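Local coordinates for protein putative polyprenyl synthetase (Streptomyces coelicolor, PDB 3NF2) that probably builds isoprenyl diphosphate chains as a magnesium-dependent prenyltransferase of the FPP/GGPP synthase family, at residues Ser65-Gly70 / Arg329-Ala334; Ala141-Arg146 / Ala201-Ala206; Thr145-Lys150 / Thr208-Gly213; Ala160-Tyr165 / Gly181-Ala186. All blocks are in the same frame, centred on the assembly; numbering follows the deposited sequence.

Contact 1: Ser65-Gly70 / Arg329-Ala334; sequences SAEVTG and RDRFTA
Phe332 pushes its ring from the C-terminal helix 326-339 against helix 57-67, seating one helix of the all-alpha isoprenoid synthase fold on another, and here the contact is tight. Ring atom CZ lies 3.7 Å from Ser65 N, while Ser65 CA meets the ring edge in plane. Three residues on, Val68 brings one methyl, CG2, to 3.6 Å from Phe332 CE1; that branch stands beside its own backbone N. Leu61 and Leu64 extend the greasy wall, and Tyr212 sets its ring nearly perpendicular to that of Phe332. Ser65 OG is hydrogen-bonded to Ser192 O and Ala196 N, so its polar end is satisfied outside the contact. Replacing Phe332 by an alanine would probably open a gap between the helices, depriving Val68 CG2 of its packing surface. The looser, partly exposed flank is ionic. Glu67 and Arg331 cross at about a right angle, and OE1 of Glu67 sits at the guanidinium edge, 3.3 Å from Arg331 NH2, with the two planes 35° apart. Arg11 forms a further salt bridge to Glu67 OE1, so two arginines share one carboxylate. Cohesion therefore comes mainly from buried apolar packing, bordered by a probably weaker, partly exposed charge pair.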
# COMPACT_ATOMS: atom_id res chain seq x y z
N SER A 65 16.54 3.48 20.01
CA SER A 65 17.19 4.24 18.94
C SER A 65 17.20 5.74 19.24
O SER A 65 18.17 6.42 18.92
CB SER A 65 16.50 3.98 17.60
OG SER A 65 17.24 4.54 16.53
N ALA A 66 16.12 6.24 19.84
CA ALA A 66 16.00 7.65 20.20
C ALA A 66 17.00 8.06 21.28
O ALA A 66 17.57 9.16 21.22
CB ALA A 66 14.56 7.96 20.63
N GLU A 67 17.23 7.17 22.24
CA GLU A 67 18.18 7.40 23.34
C GLU A 67 19.64 7.59 22.93
O GLU A 67 20.42 8.17 23.68
CB GLU A 67 18.10 6.27 24.35
CG GLU A 67 16.77 6.18 25.06
CD GLU A 67 16.68 4.98 25.95
OE1 GLU A 67 16.57 5.16 27.18
OE2 GLU A 67 16.73 3.85 25.43
N VAL A 68 20.00 7.08 21.75
CA VAL A 68 21.33 7.25 21.14
C VAL A 68 21.74 8.73 21.03
O VAL A 68 22.90 9.08 21.29
CB VAL A 68 21.39 6.54 19.74
CG1 VAL A 68 22.65 6.90 18.94
CG2 VAL A 68 21.30 5.04 19.92
N THR A 69 20.79 9.59 20.68
CA THR A 69 21.05 11.02 20.59
C THR A 69 20.93 11.70 21.96
O THR A 69 21.34 12.85 22.12
CB THR A 69 20.08 11.72 19.61
OG1 THR A 69 18.73 11.39 19.95
CG2 THR A 69 20.35 11.27 18.19
N GLY A 70 20.36 10.99 22.93
CA GLY A 70 20.12 11.55 24.26
C GLY A 70 18.67 11.91 24.53
O GLY A 70 18.31 12.25 25.66
N ARG A 329 24.27 1.59 24.32
CA ARG A 329 25.03 0.55 23.64
C ARG A 329 24.87 -0.81 24.31
O ARG A 329 24.67 -1.81 23.63
CB ARG A 329 26.51 0.93 23.53
CG ARG A 329 27.30 0.07 22.55
CD ARG A 329 28.77 0.42 22.56
NE ARG A 329 29.06 1.65 21.82
CZ ARG A 329 28.98 2.87 22.34
NH1 ARG A 329 28.62 3.03 23.61
NH2 ARG A 329 29.26 3.93 21.60
N ASP A 330 24.94 -0.83 25.65
CA ASP A 330 24.73 -2.04 26.44
C ASP A 330 23.34 -2.64 26.22
O ASP A 330 23.18 -3.86 26.15
CB ASP A 330 24.93 -1.76 27.94
CG ASP A 330 26.38 -1.94 28.40
OD1 ASP A 330 26.58 -2.29 29.59
OD2 ASP A 330 27.32 -1.74 27.59
N ARG A 331 22.35 -1.76 26.11
CA ARG A 331 20.97 -2.18 25.88
C ARG A 331 20.78 -2.77 24.47
O ARG A 331 20.11 -3.79 24.30
CB ARG A 331 20.00 -1.02 26.16
CG ARG A 331 19.64 -0.88 27.64
CD ARG A 331 18.90 0.42 27.93
NE ARG A 331 18.11 0.33 29.15
CZ ARG A 331 17.34 1.30 29.64
NH1 ARG A 331 16.65 1.10 30.76
NH2 ARG A 331 17.25 2.46 29.01
N PHE A 332 21.42 -2.14 23.48
CA PHE A 332 21.41 -2.63 22.10
C PHE A 332 22.11 -3.99 21.97
O PHE A 332 21.68 -4.86 21.21
CB PHE A 332 22.10 -1.63 21.19
CG PHE A 332 21.18 -0.61 20.59
CD1 PHE A 332 21.09 0.67 21.12
CD2 PHE A 332 20.42 -0.92 19.46
CE1 PHE A 332 20.24 1.61 20.54
CE2 PHE A 332 19.58 0.02 18.88
CZ PHE A 332 19.49 1.28 19.42
N THR A 333 23.21 -4.15 22.71
CA THR A 333 23.97 -5.39 22.78
C THR A 333 23.15 -6.55 23.38
O THR A 333 23.24 -7.68 22.89
CB THR A 333 25.30 -5.16 23.56
OG1 THR A 333 26.19 -4.37 22.76
CG2 THR A 333 25.98 -6.48 23.97
N ALA A 334 22.33 -6.27 24.38
CA ALA A 334 21.56 -7.30 25.06
C ALA A 334 20.37 -7.81 24.25
O ALA A 334 19.97 -8.98 24.39
CB ALA A 334 21.10 -6.82 26.43

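Contact 2: Ala141-Arg146 / Ala201-Ala206; sequences AGRATR and ADERTA
Arg143 and Glu203 face each other between helix 139-165 and the start of helix 203-230, two helices of the all-alpha isoprenoid synthase fold, as an ion pair held by charge more than by direction. Arg143 NE is 4.0 Å from Glu203 OE1, a long separation, and the oxygen stands well out of the guanidinium plane, so none of the N-H bonds aims at it. The carboxylate and guanidinium planes are almost perpendicular, 83° apart. Farther along the same side chain, Arg143 NH2 comes within 3.0 Å of Ala201 O, but the angle is too poor for a hydrogen bond, so at most a favourable charge-dipole approach is likely.

A kink at the third torsion of Arg143 (chi3 30°) turns its end toward the turn that precedes helix 203-230, while the side chain also packs on Val197 of helix 173-198. Glu203 is bent in its own way at chi2, 66°, which carries its carboxylate toward helix 139-165, where OE2 takes a salt bridge from Arg147. Arg146 NH1 remains 5.3 Å from Glu203 OE2, where it may add to the positive field. Elsewhere on helix 139-165, Thr145 packs on Leu133 of its own subunit and Leu134 of the second subunit.

With its other oxygen already paired to Arg147, Glu203 probably offers Arg143 a diffuse attraction, tolerant of small shifts in either side chain.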
# COMPACT_ATOMS: atom_id res chain seq x y z
N ALA A 141 11.30 14.15 10.84
CA ALA A 141 10.16 13.32 10.47
C ALA A 141 10.15 12.96 8.98
O ALA A 141 9.68 11.88 8.61
CB ALA A 141 8.87 14.03 10.84
N GLY A 142 10.67 13.86 8.14
CA GLY A 142 10.75 13.62 6.71
C GLY A 142 11.83 12.60 6.42
O GLY A 142 11.67 11.71 5.57
N ARG A 143 12.93 12.73 7.16
CA ARG A 143 14.06 11.81 7.03
C ARG A 143 13.71 10.43 7.57
O ARG A 143 14.14 9.41 7.03
CB ARG A 143 15.29 12.40 7.72
CG ARG A 143 16.12 13.32 6.82
CD ARG A 143 16.95 14.31 7.64
NE ARG A 143 17.32 13.76 8.95
CZ ARG A 143 17.68 14.49 10.01
NH1 ARG A 143 17.72 15.83 9.93
NH2 ARG A 143 17.99 13.88 11.15
N ALA A 144 12.93 10.40 8.64
CA ALA A 144 12.45 9.15 9.23
C ALA A 144 11.49 8.41 8.29
O ALA A 144 11.52 7.18 8.23
CB ALA A 144 11.79 9.41 10.57
N THR A 145 10.65 9.16 7.56
CA THR A 145 9.75 8.58 6.55
C THR A 145 10.54 8.01 5.37
O THR A 145 10.15 6.99 4.80
CB THR A 145 8.68 9.61 6.05
OG1 THR A 145 8.14 10.33 7.16
CG2 THR A 145 7.53 8.90 5.31
N ARG A 146 11.65 8.66 5.03
CA ARG A 146 12.58 8.21 3.99
C ARG A 146 13.13 6.81 4.31
O ARG A 146 13.23 5.96 3.43
CB ARG A 146 13.74 9.21 3.87
CG ARG A 146 14.90 8.82 2.97
CD ARG A 146 14.91 9.63 1.70
NE ARG A 146 15.86 9.11 0.71
CZ ARG A 146 17.05 9.64 0.44
NH1 ARG A 146 17.47 10.72 1.10
NH2 ARG A 146 17.82 9.09 -0.48
N ALA A 201 19.82 12.77 14.82
CA ALA A 201 21.08 12.15 14.36
C ALA A 201 21.38 12.39 12.87
O ALA A 201 20.45 12.41 12.06
CB ALA A 201 21.08 10.66 14.65
N ASP A 202 22.67 12.56 12.53
CA ASP A 202 23.09 12.82 11.14
C ASP A 202 23.00 11.54 10.30
O ASP A 202 22.85 10.44 10.83
CB ASP A 202 24.51 13.41 11.08
CG ASP A 202 24.81 14.11 9.75
OD1 ASP A 202 25.80 13.74 9.07
OD2 ASP A 202 24.05 15.03 9.36
N GLU A 203 23.12 11.71 8.98
CA GLU A 203 22.94 10.64 8.01
C GLU A 203 23.93 9.48 8.16
O GLU A 203 23.61 8.36 7.78
CB GLU A 203 22.97 11.22 6.58
CG GLU A 203 21.73 10.87 5.72
CD GLU A 203 20.42 11.49 6.23
OE1 GLU A 203 20.45 12.59 6.82
OE2 GLU A 203 19.34 10.87 6.03
N ARG A 204 25.10 9.75 8.75
CA ARG A 204 26.11 8.71 8.99
C ARG A 204 25.86 7.88 10.26
O ARG A 204 26.10 6.66 10.26
CB ARG A 204 27.52 9.31 9.01
CG ARG A 204 28.08 9.64 7.62
CD ARG A 204 29.60 9.80 7.62
NE ARG A 204 30.30 8.53 7.86
CZ ARG A 204 30.87 8.18 9.01
NH1 ARG A 204 31.47 6.99 9.13
NH2 ARG A 204 30.85 9.00 10.06
N THR A 205 25.39 8.51 11.31
CA THR A 205 25.06 7.80 12.51
C THR A 205 23.92 6.85 12.23
O THR A 205 23.88 5.75 12.72
CB THR A 205 24.61 8.75 13.60
OG1 THR A 205 25.52 9.85 13.69
CG2 THR A 205 24.53 8.07 14.91
N ALA A 206 22.95 7.31 11.47
CA ALA A 206 21.78 6.51 11.18
C ALA A 206 22.05 5.27 10.34
O ALA A 206 21.57 4.20 10.65
CB ALA A 206 20.74 7.37 10.54

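Contact 3: Thr145-Lys150 / Thr208-Gly213; sequences TRRLTK and TLEKYG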
# COMPACT_ATOMS: atom_id res chain seq x y z
N THR A 145 10.65 9.16 7.56
CA THR A 145 9.75 8.58 6.55
C THR A 145 10.54 8.01 5.37
O THR A 145 10.15 6.99 4.80
CB THR A 145 8.68 9.61 6.05
OG1 THR A 145 8.14 10.33 7.16
CG2 THR A 145 7.53 8.90 5.31
N ARG A 146 11.65 8.66 5.03
CA ARG A 146 12.58 8.21 3.99
C ARG A 146 13.13 6.81 4.31
O ARG A 146 13.23 5.96 3.43
CB ARG A 146 13.74 9.21 3.87
CG ARG A 146 14.90 8.82 2.97
CD ARG A 146 14.91 9.63 1.70
NE ARG A 146 15.86 9.11 0.71
CZ ARG A 146 17.05 9.64 0.44
NH1 ARG A 146 17.47 10.72 1.10
NH2 ARG A 146 17.82 9.09 -0.48
N ARG A 147 13.45 6.60 5.59
CA ARG A 147 13.96 5.33 6.08
C ARG A 147 12.88 4.27 6.08
O ARG A 147 13.16 3.10 5.83
CB ARG A 147 14.48 5.48 7.52
CG ARG A 147 15.54 6.55 7.72
CD ARG A 147 16.91 6.04 7.38
NE ARG A 147 17.88 7.13 7.32
CZ ARG A 147 19.20 6.95 7.27
NH1 ARG A 147 19.70 5.72 7.28
NH2 ARG A 147 20.00 8.00 7.20
N LEU A 148 11.65 4.68 6.39
CA LEU A 148 10.51 3.78 6.42
C LEU A 148 10.20 3.29 5.01
O LEU A 148 9.91 2.12 4.81
CB LEU A 148 9.28 4.48 7.00
CG LEU A 148 8.09 3.59 7.40
CD1 LEU A 148 8.32 2.91 8.74
CD2 LEU A 148 6.81 4.39 7.41
N THR A 149 10.30 4.21 4.05
CA THR A 149 10.04 3.93 2.65
C THR A 149 11.03 2.92 2.07
O THR A 149 10.63 2.01 1.35
CB THR A 149 10.04 5.23 1.81
OG1 THR A 149 9.12 6.16 2.40
CG2 THR A 149 9.64 4.97 0.33
N LYS A 150 12.31 3.06 2.41
CA LYS A 150 13.35 2.15 1.97
C LYS A 150 13.04 0.73 2.47
O LYS A 150 13.10 -0.23 1.70
CB LYS A 150 14.72 2.62 2.47
CG LYS A 150 15.88 1.66 2.14
CD LYS A 150 17.22 2.18 2.62
CE LYS A 150 18.33 1.17 2.31
NZ LYS A 150 19.66 1.83 2.21
N THR A 208 24.66 3.62 10.14
CA THR A 208 25.37 2.64 10.90
C THR A 208 24.45 1.83 11.77
O THR A 208 24.58 0.65 11.88
CB THR A 208 26.52 3.28 11.67
OG1 THR A 208 27.45 3.80 10.72
CG2 THR A 208 27.20 2.29 12.52
N LEU A 209 23.50 2.49 12.36
CA LEU A 209 22.49 1.81 13.19
C LEU A 209 21.62 0.89 12.34
O LEU A 209 21.14 -0.13 12.81
CB LEU A 209 21.60 2.82 13.91
CG LEU A 209 22.20 3.67 15.04
CD1 LEU A 209 21.45 4.97 15.11
CD2 LEU A 209 22.13 2.93 16.37
N GLU A 210 21.43 1.29 11.09
CA GLU A 210 20.77 0.49 10.07
C GLU A 210 21.55 -0.80 9.80
O GLU A 210 20.97 -1.89 9.74
CB GLU A 210 20.65 1.34 8.81
CG GLU A 210 19.69 0.87 7.76
CD GLU A 210 19.45 1.93 6.70
OE1 GLU A 210 20.06 1.83 5.61
OE2 GLU A 210 18.67 2.87 6.97
N LYS A 211 22.87 -0.67 9.67
CA LYS A 211 23.75 -1.84 9.49
C LYS A 211 23.69 -2.81 10.67
O LYS A 211 23.67 -4.02 10.49
CB LYS A 211 25.19 -1.39 9.19
CG LYS A 211 25.36 -0.88 7.76
CD LYS A 211 26.60 0.01 7.59
CE LYS A 211 26.72 0.51 6.14
NZ LYS A 211 27.58 1.73 6.00
N TYR A 212 23.62 -2.26 11.88
CA TYR A 212 23.39 -3.07 13.06
C TYR A 212 22.07 -3.83 12.96
O TYR A 212 22.01 -5.03 13.23
CB TYR A 212 23.42 -2.18 14.32
CG TYR A 212 22.67 -2.77 15.50
CD1 TYR A 212 21.35 -2.40 15.75
CD2 TYR A 212 23.27 -3.69 16.34
CE1 TYR A 212 20.64 -2.97 16.81
CE2 TYR A 212 22.58 -4.24 17.43
CZ TYR A 212 21.27 -3.87 17.66
OH TYR A 212 20.57 -4.42 18.73
N GLY A 213 21.00 -3.12 12.57
CA GLY A 213 19.66 -3.68 12.61
C GLY A 213 19.44 -4.73 11.55
O GLY A 213 18.83 -5.76 11.82
O HOH W 1 15.37 2.02 6.82
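Glu210 reaches from helix 203-230 to Arg147 and Lys150, one turn apart on helix 139-165, and divides its two oxygens between them. OE2 accepts the firmer bond, from Arg147 NH1 at 3.0 Å with an N-H...O angle of 151°. The donor uses its guanidinium edge, yet it meets the oxygen from above the carboxylate plane, 52° out of it. Lys150, fully extended, supplies OE1 with a weak bond from NZ at 3.4 Å. A water donates to Arg147 O, 2.7 Å away, and weakly to Glu210 OE2, tying a backbone carbonyl into the same salt-bridge network. Arg147 NH1 also pairs with Asp207, and NH2 with Glu203. A glutamine in place of Glu210 would probably leave Lys150 NZ without its counter-charge and weaken the hold on Arg147. Other side chains pack on the neighbouring helices: Leu148 rests on Ala82 and Val86 of helix 77-98, Leu209 on Ser193 and Ala196 of helix 173-198, and Tyr212, whose OH bonds Phe332 O, on Ala315 and Leu319 of helix 300-319. The ionic network thus bridges the outward sides of two helices that are otherwise packed into the all-helical bundle.

Contact 4: Ala160-Tyr165 / Gly181-Ala186; sequences AQDISY and GNKTGA. With SO4 (sulfate ion), chain D.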
# COMPACT_ATOMS: atom_id res chain seq x y z
N ALA A 160 8.19 -10.16 -3.57
CA ALA A 160 8.35 -10.43 -5.00
C ALA A 160 9.29 -11.60 -5.24
O ALA A 160 9.01 -12.48 -6.06
CB ALA A 160 8.85 -9.19 -5.76
N GLN A 161 10.40 -11.60 -4.50
CA GLN A 161 11.34 -12.71 -4.53
C GLN A 161 10.66 -14.01 -4.10
O GLN A 161 10.82 -15.04 -4.76
CB GLN A 161 12.57 -12.38 -3.67
CG GLN A 161 13.51 -11.39 -4.36
CD GLN A 161 14.38 -10.54 -3.42
OE1 GLN A 161 14.40 -10.72 -2.19
NE2 GLN A 161 15.10 -9.59 -4.00
N ASP A 162 9.87 -13.95 -3.03
CA ASP A 162 9.15 -15.14 -2.54
C ASP A 162 8.26 -15.73 -3.64
O ASP A 162 8.39 -16.91 -3.96
CB ASP A 162 8.34 -14.81 -1.30
CG ASP A 162 7.83 -16.05 -0.60
OD1 ASP A 162 8.40 -16.42 0.44
OD2 ASP A 162 6.87 -16.68 -1.10
N ILE A 163 7.40 -14.90 -4.21
CA ILE A 163 6.55 -15.28 -5.35
C ILE A 163 7.37 -15.80 -6.56
O ILE A 163 7.01 -16.80 -7.17
CB ILE A 163 5.61 -14.11 -5.76
CG1 ILE A 163 4.69 -13.74 -4.59
CG2 ILE A 163 4.77 -14.47 -6.98
CD1 ILE A 163 3.95 -12.43 -4.77
N SER A 164 8.47 -15.12 -6.87
CA SER A 164 9.35 -15.48 -7.98
C SER A 164 10.01 -16.85 -7.83
O SER A 164 10.37 -17.47 -8.83
CB SER A 164 10.43 -14.40 -8.16
OG SER A 164 11.18 -14.63 -9.33
N TYR A 165 10.16 -17.32 -6.59
CA TYR A 165 10.81 -18.61 -6.32
C TYR A 165 9.85 -19.73 -5.94
O TYR A 165 10.27 -20.87 -5.73
CB TYR A 165 11.88 -18.50 -5.21
CG TYR A 165 12.96 -17.44 -5.41
CD1 TYR A 165 13.52 -17.20 -6.66
CD2 TYR A 165 13.44 -16.71 -4.32
CE1 TYR A 165 14.51 -16.24 -6.84
CE2 TYR A 165 14.43 -15.75 -4.48
CZ TYR A 165 14.96 -15.51 -5.74
OH TYR A 165 15.94 -14.55 -5.88
N GLY A 181 17.04 -10.85 4.00
CA GLY A 181 17.45 -9.49 4.29
C GLY A 181 16.35 -8.50 3.96
O GLY A 181 16.13 -7.55 4.70
N ASN A 182 15.69 -8.71 2.85
CA ASN A 182 14.55 -7.89 2.51
C ASN A 182 13.38 -8.10 3.44
O ASN A 182 12.79 -7.17 3.91
CB ASN A 182 14.12 -8.16 1.08
CG ASN A 182 14.96 -7.44 0.07
OD1 ASN A 182 15.47 -6.37 0.31
ND2 ASN A 182 15.10 -8.04 -1.06
N LYS A 183 13.07 -9.35 3.71
CA LYS A 183 11.95 -9.72 4.54
C LYS A 183 12.06 -9.38 5.99
O LYS A 183 11.10 -9.02 6.61
CB LYS A 183 11.65 -11.20 4.41
CG LYS A 183 10.88 -11.61 3.21
CD LYS A 183 10.36 -13.01 3.39
CE LYS A 183 9.96 -13.66 2.09
NZ LYS A 183 9.65 -15.10 2.23
N THR A 184 13.22 -9.57 6.56
CA THR A 184 13.33 -9.38 7.97
C THR A 184 14.30 -8.32 8.32
O THR A 184 14.06 -7.52 9.15
CB THR A 184 13.69 -10.66 8.65
OG1 THR A 184 12.66 -11.59 8.40
CG2 THR A 184 13.78 -10.47 10.10
N GLY A 185 15.42 -8.33 7.63
CA GLY A 185 16.46 -7.39 7.91
C GLY A 185 16.17 -5.93 7.72
O GLY A 185 16.54 -5.14 8.52
N ALA A 186 15.49 -5.59 6.66
CA ALA A 186 15.23 -4.23 6.30
C ALA A 186 14.41 -3.48 7.31
O ALA A 186 14.62 -2.34 7.52
CB ALA A 186 14.61 -4.16 4.97
S SO4 D . 7.00 -16.25 4.22
O1 SO4 D . 6.97 -14.99 3.49
O2 SO4 D . 6.68 -16.01 5.62
O3 SO4 D . 6.02 -17.17 3.64
O4 SO4 D . 8.33 -16.84 4.12
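Different first torsions let consecutive residues Gln161 and Asp162 reach two consecutive partners, Asn182 and Lys183: Asp162 carries CG anti to its backbone N (chi1 -168°), whereas Gln161 holds CG beside it (chi1 -76°). They join helices 139-165 and 173-198 of the all-alpha isoprenoid synthase fold, two helices successive in the chain. From the extended Gln161, OE1 accepts Asn182 ND2 at 3.0 Å, with an N-H...O angle of 155°. It lies almost in the amide plane of Asn182, although the donor comes to the Gln161 carbonyl steeply from its side. Gln161 NE2, the other end of that amide, is also near ND2, but both are donors and cannot bond.

Asp162 OD1 takes the ammonium of Lys183 on its anti side, NZ to OD1 being a short 2.6 Å. The lysine chain is extended and crosses the aspartate at about a right angle. The lysine sits within a pi-type turn of helix 173-198, where Ala186 N bonds to Gly181 O at 2.8 Å; a CB on Gly185 would run into that carbonyl oxygen. Thr184 OG1 is bonded to Gln221. In relatives the lysine of such a Lys-Thr pair contacts the substrate diphosphate, and the bound sulfate, probably from the crystallisation liquor, is consistent with an anion site here: Lys183 NZ gives hydrogen bonds to sulfate O4 at 2.9 Å and O1 at 3.0 Å.

Overall arrangement
Contact 1 is the buried member, built on aromatic and aliphatic packing with charge at its margin; contacts 3 and 4 lie at the surface and are polar throughout, and contact 2 is intermediate. Contacts 2 and 3 pair the same two helices, 139-165 and 203-230, at successive levels, and Arg147 and Glu203 join them into one ionic strip. Contact 1 adjoins this strip from the other face of helix 203-230, where Tyr212 OH probably bonds Phe332 O. Contact 4 touches none of them, although its nearest atoms lie about 4 Å from contact 3; sharing helix 139-165, it adds to its charge pair a bound sulfate, consistent with an anion site.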